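Side-chain contacts in glyoxalase family protein (Listeria monocytogenes, PDB 2P7Q), which catalyses the hydration of the antibiotic fosfomycin at a manganese(II) site and so confers resistance to the drug: residues Leu15-Ala20 with Tyr110-His115; Glu44-Ile49 with Trp53-Glu58; Arg65-Ile70 with Pro95-Val100; Gln101-Ser106 with Glu125-Arg130. The protein carries 1 engineered substitution. All coordinates share one frame; numbering follows the deposited sequence.

Interaction 1: Leu15-Ala20 with Tyr110-His115; sequences LNKTTA and YDFDNH
K17 and T18 on helix 15-26 meet F112 and D113 in the loop between strands 106-110 and 116-120 of this glyoxalase fold. The tightly packed part is K17 on the F112 ring. K17 lies across F112 at about a right angle. The bend at chi4 (59°) swings its ammonium back over the ring, which makes a cation-pi contact with NZ 3.7 Å from the F112 centroid. CE adds a CH-pi contact over the same ring. The K17 carbonyl O also reaches CE1 of F112 at 3.4 Å. K17 itself is exposed, so this is the solvent side. F21 packs edge-to-face with F112.

The inner side is buried but joined through water. T18 OG1 and D113 OD2 stand 3.6 Å apart and do not bond directly. One water accepts from T18 OG1 and donates to D113 OD2 at 2.7 Å. A second water donates to T18 OG1 at 2.7 Å and accepts from F112 N. The other carboxylate oxygen of D113, OD1, takes the backbone N of K13. The loop is also pinned internally by D111. H115 N donates to D111 OD2 at 2.8 Å, coming in 41° out of the carboxylate plane.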
# COMPACT_ATOMS: atom_id res chain seq x y z
N LEU A 15 6.77 17.75 4.04
CA LEU A 15 5.37 17.65 3.64
C LEU A 15 5.03 18.38 2.34
O LEU A 15 4.63 17.75 1.37
CB LEU A 15 4.46 18.16 4.75
CG LEU A 15 2.99 17.95 4.40
CD1 LEU A 15 2.73 16.44 4.35
CD2 LEU A 15 2.08 18.62 5.43
N ASN A 16 5.18 19.70 2.34
CA ASN A 16 4.88 20.51 1.16
C ASN A 16 5.54 20.02 -0.12
O ASN A 16 4.94 20.08 -1.19
CB ASN A 16 5.30 21.97 1.39
CG ASN A 16 4.55 22.62 2.51
OD1 ASN A 16 3.38 22.31 2.75
ND2 ASN A 16 5.20 23.54 3.20
N LYS A 17 6.77 19.54 -0.01
CA LYS A 17 7.45 19.05 -1.20
C LYS A 17 6.78 17.77 -1.71
O LYS A 17 6.67 17.57 -2.91
CB LYS A 17 8.93 18.82 -0.89
CG LYS A 17 9.78 18.46 -2.09
CD LYS A 17 11.26 18.51 -1.74
CE LYS A 17 12.11 17.62 -2.63
NZ LYS A 17 12.01 17.96 -4.07
N THR A 18 6.33 16.91 -0.79
CA THR A 18 5.67 15.67 -1.19
C THR A 18 4.27 15.96 -1.75
O THR A 18 3.82 15.30 -2.68
CB THR A 18 5.52 14.68 -0.00
OG1 THR A 18 6.80 14.20 0.41
CG2 THR A 18 4.66 13.49 -0.41
N THR A 19 3.59 16.95 -1.18
CA THR A 19 2.24 17.30 -1.62
C THR A 19 2.14 17.63 -3.11
O THR A 19 1.22 17.17 -3.79
CB THR A 19 1.67 18.50 -0.83
OG1 THR A 19 1.51 18.13 0.55
CG2 THR A 19 0.33 18.92 -1.38
N ALA A 20 3.09 18.41 -3.61
CA ALA A 20 3.12 18.82 -5.01
C ALA A 20 3.38 17.61 -5.89
O ALA A 20 2.90 17.52 -7.03
CB ALA A 20 4.20 19.88 -5.22
N TYR A 110 10.11 6.51 -7.61
CA TYR A 110 10.02 6.86 -6.20
C TYR A 110 9.49 8.26 -5.96
O TYR A 110 9.32 9.04 -6.88
CB TYR A 110 11.37 6.77 -5.51
CG TYR A 110 12.07 5.45 -5.62
CD1 TYR A 110 12.84 5.14 -6.74
CD2 TYR A 110 11.97 4.50 -4.60
CE1 TYR A 110 13.49 3.94 -6.84
CE2 TYR A 110 12.62 3.29 -4.69
CZ TYR A 110 13.38 3.01 -5.81
OH TYR A 110 14.04 1.83 -5.91
N ASP A 111 9.20 8.56 -4.70
CA ASP A 111 8.77 9.89 -4.33
C ASP A 111 10.09 10.42 -3.78
O ASP A 111 11.15 10.00 -4.26
CB ASP A 111 7.69 9.87 -3.25
CG ASP A 111 8.15 9.23 -1.97
OD1 ASP A 111 7.44 9.38 -0.95
OD2 ASP A 111 9.21 8.58 -1.98
N PHE A 112 10.06 11.29 -2.78
CA PHE A 112 11.32 11.82 -2.26
C PHE A 112 11.74 11.12 -0.99
O PHE A 112 12.79 11.43 -0.42
CB PHE A 112 11.18 13.32 -1.99
CG PHE A 112 10.68 14.08 -3.17
CD1 PHE A 112 9.43 14.68 -3.14
CD2 PHE A 112 11.45 14.16 -4.33
CE1 PHE A 112 8.94 15.35 -4.25
CE2 PHE A 112 10.96 14.83 -5.46
CZ PHE A 112 9.70 15.41 -5.42
N ASP A 113 10.92 10.17 -0.55
CA ASP A 113 11.20 9.44 0.67
C ASP A 113 11.27 7.92 0.51
O ASP A 113 10.75 7.18 1.35
CB ASP A 113 10.17 9.82 1.72
CG ASP A 113 10.22 11.31 2.09
OD1 ASP A 113 11.02 11.68 2.98
OD2 ASP A 113 9.46 12.11 1.49
N ASN A 114 11.90 7.44 -0.55
CA ASN A 114 12.03 6.01 -0.78
C ASN A 114 10.73 5.21 -0.89
O ASN A 114 10.72 4.02 -0.58
CB ASN A 114 12.86 5.37 0.33
CG ASN A 114 14.29 5.84 0.34
OD1 ASN A 114 14.88 6.09 -0.71
ND2 ASN A 114 14.86 5.95 1.53
N HIS A 115 9.64 5.85 -1.29
CA HIS A 115 8.39 5.13 -1.44
C HIS A 115 8.26 4.66 -2.89
O HIS A 115 8.11 5.48 -3.79
CB HIS A 115 7.20 6.01 -1.10
CG HIS A 115 7.14 6.45 0.33
ND1 HIS A 115 7.94 7.45 0.84
CD2 HIS A 115 6.35 6.05 1.35
CE1 HIS A 115 7.63 7.66 2.10
NE2 HIS A 115 6.67 6.82 2.44
O HOH W 1 9.53 14.85 1.67
O HOH W 2 8.18 12.04 -0.56

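Interaction 2: Glu44-Ile49 with Trp53-Glu58; sequences EKFFLI and WICIME. With GG6 ([(1S,2S)-1,2-dihydroxypropyl]phosphonic acid), chain J.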
# COMPACT_ATOMS: atom_id res chain seq x y z
N GLU A 44 0.21 17.20 8.84
CA GLU A 44 -0.23 16.18 7.90
C GLU A 44 -1.34 16.61 6.94
O GLU A 44 -2.06 17.58 7.17
CB GLU A 44 -0.68 14.95 8.67
CG GLU A 44 -1.80 15.25 9.66
CD GLU A 44 -2.39 13.99 10.27
OE1 GLU A 44 -1.65 13.18 10.85
OE2 GLU A 44 -3.63 13.83 10.17
N LYS A 45 -1.47 15.85 5.86
CA LYS A 45 -2.50 16.11 4.86
C LYS A 45 -3.13 14.80 4.35
O LYS A 45 -2.48 13.75 4.30
CB LYS A 45 -1.90 16.92 3.71
CG LYS A 45 -1.42 18.29 4.13
CD LYS A 45 -0.78 19.05 2.98
CE LYS A 45 -0.50 20.51 3.37
NZ LYS A 45 0.21 21.30 2.31
N PHE A 46 -4.40 14.88 3.98
CA PHE A 46 -5.14 13.74 3.47
C PHE A 46 -5.54 14.02 2.03
O PHE A 46 -6.01 15.12 1.71
CB PHE A 46 -6.42 13.52 4.28
CG PHE A 46 -6.20 13.25 5.74
CD1 PHE A 46 -7.28 13.26 6.62
CD2 PHE A 46 -4.92 12.98 6.24
CE1 PHE A 46 -7.09 13.00 7.98
CE2 PHE A 46 -4.72 12.72 7.60
CZ PHE A 46 -5.81 12.73 8.47
N PHE A 47 -5.39 13.04 1.15
CA PHE A 47 -5.80 13.24 -0.23
C PHE A 47 -6.66 12.08 -0.73
O PHE A 47 -6.72 11.01 -0.11
CB PHE A 47 -4.58 13.37 -1.15
CG PHE A 47 -3.54 14.33 -0.66
CD1 PHE A 47 -2.72 14.00 0.41
CD2 PHE A 47 -3.36 15.56 -1.28
CE1 PHE A 47 -1.73 14.86 0.86
CE2 PHE A 47 -2.37 16.45 -0.85
CZ PHE A 47 -1.55 16.09 0.23
N LEU A 48 -7.35 12.31 -1.83
CA LEU A 48 -8.14 11.27 -2.47
C LEU A 48 -7.45 11.04 -3.80
O LEU A 48 -7.28 11.98 -4.59
CB LEU A 48 -9.58 11.73 -2.73
CG LEU A 48 -10.53 11.79 -1.55
CD1 LEU A 48 -11.88 12.27 -2.06
CD2 LEU A 48 -10.66 10.41 -0.91
N ILE A 49 -7.02 9.81 -4.03
CA ILE A 49 -6.37 9.46 -5.28
C ILE A 49 -7.16 8.30 -5.85
O ILE A 49 -7.04 7.17 -5.38
CB ILE A 49 -4.91 9.03 -5.07
CG1 ILE A 49 -4.10 10.19 -4.51
CG2 ILE A 49 -4.32 8.56 -6.38
CD1 ILE A 49 -2.60 9.91 -4.47
N TRP A 53 -7.93 6.75 -0.04
CA TRP A 53 -7.67 7.78 0.96
C TRP A 53 -6.19 7.71 1.37
O TRP A 53 -5.78 6.83 2.13
CB TRP A 53 -8.62 7.54 2.15
CG TRP A 53 -8.37 8.36 3.39
CD1 TRP A 53 -7.59 9.48 3.49
CD2 TRP A 53 -8.91 8.12 4.70
NE1 TRP A 53 -7.61 9.95 4.79
CE2 TRP A 53 -8.41 9.14 5.55
CE3 TRP A 53 -9.77 7.15 5.24
CZ2 TRP A 53 -8.74 9.21 6.91
CZ3 TRP A 53 -10.10 7.23 6.60
CH2 TRP A 53 -9.58 8.25 7.41
N ILE A 54 -5.37 8.62 0.85
CA ILE A 54 -3.94 8.66 1.15
C ILE A 54 -3.61 9.71 2.20
O ILE A 54 -4.04 10.85 2.10
CB ILE A 54 -3.10 9.01 -0.09
CG1 ILE A 54 -3.54 8.17 -1.29
CG2 ILE A 54 -1.62 8.76 0.19
CD1 ILE A 54 -3.32 6.69 -1.09
N CYS A 55 -2.84 9.32 3.21
CA CYS A 55 -2.44 10.24 4.26
C CYS A 55 -0.93 10.46 4.27
O CYS A 55 -0.16 9.51 4.14
CB CYS A 55 -2.86 9.72 5.62
SG CYS A 55 -4.63 9.68 5.86
N ILE A 56 -0.53 11.71 4.41
CA ILE A 56 0.88 12.08 4.43
C ILE A 56 1.17 12.79 5.75
O ILE A 56 0.50 13.75 6.11
CB ILE A 56 1.22 13.00 3.24
CG1 ILE A 56 0.82 12.34 1.92
CG2 ILE A 56 2.71 13.30 3.22
CD1 ILE A 56 1.58 11.04 1.60
N MET A 57 2.17 12.29 6.48
CA MET A 57 2.58 12.86 7.75
C MET A 57 4.05 13.21 7.69
O MET A 57 4.84 12.50 7.07
CB MET A 57 2.38 11.86 8.88
CG MET A 57 0.95 11.69 9.33
SD MET A 57 0.89 10.61 10.77
CE MET A 57 1.60 11.64 12.01
N GLU A 58 4.44 14.30 8.35
CA GLU A 58 5.83 14.72 8.34
C GLU A 58 6.55 14.10 9.53
O GLU A 58 6.04 14.09 10.65
CB GLU A 58 5.92 16.26 8.37
CG GLU A 58 7.25 16.85 7.88
CD GLU A 58 7.19 18.36 7.60
OE1 GLU A 58 6.85 19.13 8.51
OE2 GLU A 58 7.48 18.77 6.45
O1 GG6 J . -4.97 5.60 11.32
C2 GG6 J . -5.50 6.83 11.86
C3 GG6 J . -6.05 6.57 13.30
C1 GG6 J . -4.39 7.94 11.93
O2 GG6 J . -3.29 7.63 12.79
P GG6 J . -3.72 8.35 10.33
O3 GG6 J . -4.91 8.67 9.34
O4 GG6 J . -2.90 9.53 10.49
O5 GG6 J . -2.84 7.19 9.74
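K45 and F47 pair with I56 and I54 in an antiparallel beta hairpin of strands 44-49 and 52-58. Both are hydrogen-bonded pairs, each closed by two backbone bonds. K45 N donates to I56 O, and I56 N returns a bond to K45 O at 2.8 Å. F47 N reaches I54 O at 2.7 Å, while I54 N donates to F47 O at 2.9 Å. The C55, F46 and W53 CA-H groups add contacts to K45 O, I54 O and F47 O. On the other side of strand 44-49, F46 makes backbone bonds to I31 and Y32, and L48 to E29, in strand 29-33.

W53 NE1 is buried and has no partner in the model. The indole turns its edge toward the face of F46, with planes at 66°.

E44, F46, W53, C55 and M57 share one sheet face, and E44, C55 and M57 line the ligand pocket. E44 is probably the proton acceptor. With its CG between backbone N and carbonyl carbon (chi1 58°), its chain runs beside M57, and OE1 comes 3.4 Å from M57 CG. The ligand is hydrogen-bonded to T9 OG1 and to Y108 OH of the second subunit. C55 SG sits over one face of F46, 3.3 Å from CD2.

Interaction 3: Arg65-Ile70 with Pro95-Val100; sequences RTYNHI and PERPRV. With MN (manganese (II) ion), chain G; GG6 ([(1S,2S)-1,2-dihydroxypropyl]phosphonic acid), chain H.
Y67 points its CG away from its own backbone N (chi1 -169°), and R97 runs out from the other side in an extended chain from CG to NE. A turn at chi4 (68°) then lays the R97 guanidinium flat on the Y67 ring. The two groups come from opposite directions and stack with centres 4.0 Å apart and planes at 27°. The overlap is shifted toward the hydroxyl end. Y67 OH lies over the guanidinium face, 2.9 Å from R97 NE, but the N-H is badly angled and no hydrogen bond forms.

The opposite face of Y67 carries H69, whose CE1 stands 3.3 Å above the ring plane. Only R97 lies flat on the ring; H69 merely puts CE1 over its rim. H69 is fixed in rotation by its ND1, which donates to the backbone O of Y67 at 2.6 Å. That leaves NE2 turned to the manganese ion, 2.4 Å away.

This is the metal site of a vicinal oxygen chelate fold, and the ligand chelates the metal through two oxygens. Its O1 binds manganese at 2.1 Å and its phosphonate O5 at 2.2 Å. E118 of the same chain and H7 of the second subunit complete the site, so the metal sits at the subunit interface.

The ligand also bonds Y67. Its O2 hydroxyl donates to Y67 OH at 3.2 Å, and the same O2 lies near the plane of the R97 guanidinium, at its edge. Just before Y67, T66 OG1 accepts from the backbone N and from ND2 of N68, forming an ST turn.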
# COMPACT_ATOMS: atom_id res chain seq x y z
N ARG A 65 15.02 1.70 0.68
CA ARG A 65 14.37 1.29 -0.56
C ARG A 65 14.18 -0.22 -0.65
O ARG A 65 15.12 -0.98 -0.47
CB ARG A 65 15.16 1.78 -1.76
CG ARG A 65 15.14 3.27 -1.90
CD ARG A 65 15.75 3.71 -3.20
NE ARG A 65 15.47 5.12 -3.47
CZ ARG A 65 15.72 5.71 -4.63
NH1 ARG A 65 16.25 5.01 -5.62
NH2 ARG A 65 15.42 7.00 -4.79
N THR A 66 12.95 -0.64 -0.93
CA THR A 66 12.63 -2.05 -1.06
C THR A 66 11.61 -2.25 -2.17
O THR A 66 11.10 -1.27 -2.72
CB THR A 66 12.02 -2.61 0.23
OG1 THR A 66 10.73 -2.02 0.44
CG2 THR A 66 12.91 -2.29 1.40
N TYR A 67 11.32 -3.50 -2.49
CA TYR A 67 10.37 -3.77 -3.56
C TYR A 67 8.94 -3.67 -3.08
O TYR A 67 8.02 -3.89 -3.85
CB TYR A 67 10.64 -5.13 -4.20
CG TYR A 67 9.87 -5.36 -5.47
CD1 TYR A 67 9.85 -4.40 -6.49
CD2 TYR A 67 9.14 -6.54 -5.67
CE1 TYR A 67 9.11 -4.60 -7.66
CE2 TYR A 67 8.40 -6.75 -6.83
CZ TYR A 67 8.39 -5.78 -7.82
OH TYR A 67 7.63 -5.98 -8.96
N ASN A 68 8.75 -3.35 -1.81
CA ASN A 68 7.40 -3.17 -1.32
C ASN A 68 6.88 -1.97 -2.09
O ASN A 68 7.56 -0.94 -2.17
CB ASN A 68 7.39 -2.84 0.18
CG ASN A 68 7.78 -4.04 1.05
OD1 ASN A 68 6.94 -4.91 1.35
ND2 ASN A 68 9.04 -4.09 1.45
N HIS A 69 5.69 -2.08 -2.67
CA HIS A 69 5.13 -0.97 -3.42
C HIS A 69 3.61 -0.92 -3.49
O HIS A 69 2.91 -1.89 -3.18
CB HIS A 69 5.69 -0.92 -4.85
CG HIS A 69 5.41 -2.15 -5.67
ND1 HIS A 69 6.22 -3.26 -5.66
CD2 HIS A 69 4.42 -2.42 -6.56
CE1 HIS A 69 5.76 -4.16 -6.51
NE2 HIS A 69 4.67 -3.68 -7.06
N ILE A 70 3.11 0.25 -3.88
CA ILE A 70 1.68 0.48 -4.03
C ILE A 70 1.54 0.65 -5.53
O ILE A 70 2.41 1.25 -6.17
CB ILE A 70 1.25 1.75 -3.30
CG1 ILE A 70 1.77 1.70 -1.86
CG2 ILE A 70 -0.26 1.86 -3.28
CD1 ILE A 70 1.33 2.87 -1.00
N PRO A 95 14.08 0.94 -14.39
CA PRO A 95 14.02 0.49 -15.79
C PRO A 95 12.88 -0.52 -15.98
O PRO A 95 12.29 -1.01 -15.01
CB PRO A 95 15.39 -0.16 -16.00
CG PRO A 95 16.26 0.51 -14.97
CD PRO A 95 15.36 0.55 -13.78
N GLU A 96 12.57 -0.84 -17.23
CA GLU A 96 11.52 -1.81 -17.52
C GLU A 96 11.82 -3.14 -16.84
O GLU A 96 12.92 -3.69 -16.98
CB GLU A 96 11.36 -2.00 -19.03
CG GLU A 96 10.49 -0.95 -19.72
CD GLU A 96 8.99 -1.25 -19.64
OE1 GLU A 96 8.19 -0.43 -20.14
OE2 GLU A 96 8.62 -2.31 -19.08
N ARG A 97 10.85 -3.65 -16.10
CA ARG A 97 10.99 -4.91 -15.39
C ARG A 97 10.61 -6.07 -16.32
O ARG A 97 9.71 -5.93 -17.15
CB ARG A 97 10.07 -4.86 -14.17
CG ARG A 97 10.36 -5.87 -13.11
CD ARG A 97 9.42 -5.67 -11.94
NE ARG A 97 9.69 -6.63 -10.87
CZ ARG A 97 10.80 -6.62 -10.14
NH1 ARG A 97 11.74 -5.71 -10.36
NH2 ARG A 97 10.98 -7.54 -9.19
N PRO A 98 11.30 -7.22 -16.22
CA PRO A 98 11.00 -8.38 -17.07
C PRO A 98 9.55 -8.87 -16.95
O PRO A 98 9.08 -9.14 -15.85
CB PRO A 98 12.00 -9.43 -16.59
CG PRO A 98 13.15 -8.60 -16.13
CD PRO A 98 12.47 -7.50 -15.36
N ARG A 99 8.87 -8.97 -18.10
CA ARG A 99 7.47 -9.40 -18.16
C ARG A 99 7.28 -10.86 -18.55
O ARG A 99 8.23 -11.64 -18.58
CB ARG A 99 6.70 -8.52 -19.15
CG ARG A 99 6.29 -7.16 -18.62
CD ARG A 99 5.75 -6.27 -19.73
NE ARG A 99 6.82 -5.77 -20.59
CZ ARG A 99 6.62 -5.09 -21.72
NH1 ARG A 99 5.39 -4.84 -22.13
NH2 ARG A 99 7.66 -4.67 -22.43
N VAL A 100 6.03 -11.23 -18.83
CA VAL A 100 5.69 -12.60 -19.22
C VAL A 100 4.58 -12.66 -20.29
O VAL A 100 3.58 -13.36 -20.11
CB VAL A 100 5.24 -13.45 -18.00
CG1 VAL A 100 6.39 -13.63 -17.03
CG2 VAL A 100 4.06 -12.80 -17.31
MN MN G . 3.43 -4.52 -8.88
O1 GG6 H . 3.77 -5.16 -10.88
C2 GG6 H . 3.38 -6.49 -11.32
C3 GG6 H . 3.52 -6.57 -12.88
C1 GG6 H . 4.27 -7.60 -10.65
O2 GG6 H . 5.63 -7.44 -11.00
P GG6 H . 4.16 -7.59 -8.88
O3 GG6 H . 2.68 -7.80 -8.43
O4 GG6 H . 4.99 -8.65 -8.38
O5 GG6 H . 4.68 -6.21 -8.29

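Interaction 4: Gln101-Ser106 with Glu125-Arg130; sequences QGEGRS and EQRLKR. Engineered in segment 125-130: Q126 (natural residue Glu). With GG6 ([(1S,2S)-1,2-dihydroxypropyl]phosphonic acid), chain H.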
# COMPACT_ATOMS: atom_id res chain seq x y z
N GLN A 101 4.78 -11.93 -21.39
CA GLN A 101 3.81 -11.90 -22.50
C GLN A 101 2.40 -12.16 -22.02
O GLN A 101 1.90 -13.29 -22.08
CB GLN A 101 4.20 -12.93 -23.57
CG GLN A 101 5.55 -12.68 -24.20
CD GLN A 101 6.00 -13.82 -25.09
OE1 GLN A 101 6.11 -14.96 -24.64
NE2 GLN A 101 6.25 -13.52 -26.36
N GLY A 102 1.75 -11.11 -21.53
CA GLY A 102 0.40 -11.22 -21.01
C GLY A 102 0.34 -10.44 -19.71
O GLY A 102 -0.68 -10.39 -19.02
N GLU A 103 1.48 -9.84 -19.38
CA GLU A 103 1.65 -9.02 -18.19
C GLU A 103 1.74 -7.60 -18.76
O GLU A 103 2.65 -7.30 -19.53
CB GLU A 103 2.95 -9.42 -17.48
CG GLU A 103 3.19 -8.78 -16.11
CD GLU A 103 4.43 -9.36 -15.43
OE1 GLU A 103 4.81 -8.90 -14.32
OE2 GLU A 103 5.04 -10.30 -16.00
N GLY A 104 0.78 -6.76 -18.42
CA GLY A 104 0.77 -5.40 -18.93
C GLY A 104 1.99 -4.57 -18.58
O GLY A 104 2.75 -4.92 -17.67
N ARG A 105 2.19 -3.47 -19.29
CA ARG A 105 3.33 -2.58 -19.05
C ARG A 105 3.19 -1.89 -17.68
O ARG A 105 2.07 -1.69 -17.18
CB ARG A 105 3.41 -1.50 -20.13
CG ARG A 105 3.56 -2.01 -21.55
CD ARG A 105 4.96 -1.76 -22.10
NE ARG A 105 5.32 -0.35 -22.28
CZ ARG A 105 4.59 0.55 -22.94
NH1 ARG A 105 3.43 0.20 -23.49
NH2 ARG A 105 5.04 1.79 -23.09
N SER A 106 4.32 -1.54 -17.07
CA SER A 106 4.32 -0.85 -15.78
C SER A 106 5.36 0.26 -15.75
O SER A 106 6.34 0.24 -16.50
CB SER A 106 4.63 -1.82 -14.64
OG SER A 106 3.62 -2.80 -14.47
N GLU A 125 -6.82 -10.24 -14.15
CA GLU A 125 -7.39 -11.33 -14.94
C GLU A 125 -6.38 -11.85 -15.95
O GLU A 125 -6.08 -13.04 -15.97
CB GLU A 125 -8.65 -10.84 -15.66
CG GLU A 125 -9.43 -11.95 -16.35
CD GLU A 125 -10.66 -11.43 -17.08
OE1 GLU A 125 -11.53 -10.80 -16.44
OE2 GLU A 125 -10.75 -11.66 -18.30
N GLN A 126 -5.85 -10.96 -16.78
CA GLN A 126 -4.88 -11.35 -17.80
C GLN A 126 -3.66 -12.04 -17.17
O GLN A 126 -2.88 -12.70 -17.85
CB GLN A 126 -4.43 -10.10 -18.57
CG GLN A 126 -3.52 -10.36 -19.77
CD GLN A 126 -4.23 -11.07 -20.93
OE1 GLN A 126 -5.17 -10.53 -21.52
NE2 GLN A 126 -3.77 -12.27 -21.26
N ARG A 127 -3.53 -11.90 -15.85
CA ARG A 127 -2.42 -12.48 -15.10
C ARG A 127 -2.79 -13.82 -14.46
O ARG A 127 -1.96 -14.45 -13.80
CB ARG A 127 -2.00 -11.48 -14.01
CG ARG A 127 -0.77 -11.86 -13.21
CD ARG A 127 0.46 -11.95 -14.09
NE ARG A 127 1.68 -11.88 -13.29
CZ ARG A 127 2.14 -10.78 -12.72
NH1 ARG A 127 1.48 -9.63 -12.85
NH2 ARG A 127 3.25 -10.82 -12.00
N LEU A 128 -4.03 -14.25 -14.66
CA LEU A 128 -4.51 -15.52 -14.11
C LEU A 128 -4.90 -16.51 -15.20
O LEU A 128 -4.78 -17.72 -15.01
CB LEU A 128 -5.71 -15.27 -13.20
CG LEU A 128 -5.51 -14.50 -11.90
CD1 LEU A 128 -6.84 -14.37 -11.18
CD2 LEU A 128 -4.49 -15.21 -11.02
N LYS A 129 -5.39 -16.00 -16.33
CA LYS A 129 -5.82 -16.84 -17.45
C LYS A 129 -4.79 -17.92 -17.78
O LYS A 129 -5.11 -18.90 -18.46
CB LYS A 129 -6.09 -15.97 -18.68
N ARG A 130 -3.56 -17.74 -17.30
CA ARG A 130 -2.48 -18.69 -17.53
C ARG A 130 -2.93 -20.15 -17.42
O ARG A 130 -2.70 -20.90 -18.39
CB ARG A 130 -1.33 -18.43 -16.55
O1 GG6 H . 3.77 -5.16 -10.88
C2 GG6 H . 3.38 -6.49 -11.32
C3 GG6 H . 3.52 -6.57 -12.88
C1 GG6 H . 4.27 -7.60 -10.65
O2 GG6 H . 5.63 -7.44 -11.00
P GG6 H . 4.16 -7.59 -8.88
O3 GG6 H . 2.68 -7.80 -8.43
O4 GG6 H . 4.99 -8.65 -8.38
O5 GG6 H . 4.68 -6.21 -8.29
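The guanidinium of R127 has the carboxylate of E103 over one face, with E103 CD 3.7 Å above its centre. The ligand carbons C1 and C2 lie at its edge, near the plane. The two side chains run side by side in the same direction, their flat groups at 33° to each other. E103 OE1 is 3.4 Å from R127 NH2. This is a salt bridge of charges only, because the oxygen is well out of the guanidinium plane and no N-H points at it. R127 NH1 is buried here and has no partner in the model. A bend at chi2 (62°) turns the R127 group so that its edge faces the ligand, and the chain also packs on F46 of the second subunit.

R127 ends a 3-10 turn, 125-127, in the C-terminal tail beyond strand 116-120. The loop before strand 106-110 faces it, and E103 and R127 both line the ligand pocket. The engineered residue Q126 lays its CG against the backbone O of G102, 2.9 Å away. Further along the loop, S106 OG bonds E118, a manganese ligand, and H120. E103 OE1 also comes close to the ligand methyl, C3, at 3.0 Å.

In the fold
Interaction 1 closes a long loop in the chain, and interactions 2 and 3 are nested within it, in that order. Interaction 4 follows interaction 3 and crosses interaction 1. Interactions 1 and 2 have centres about 11 Å apart and touch, because helix 15-26 packs on the sheet that holds the hairpin. Interaction 1 also touches interaction 3, through N114 and R65. Interactions 3 and 4 lie about 15 Å apart beside the sheet of strands 69-73, 116-120 and 106-110, which continues into the second subunit, and share one ligand. Interaction 2 is on the opposite side of the chain's centre from both, and faces a different ligand copy. Each pocket is built by both subunits.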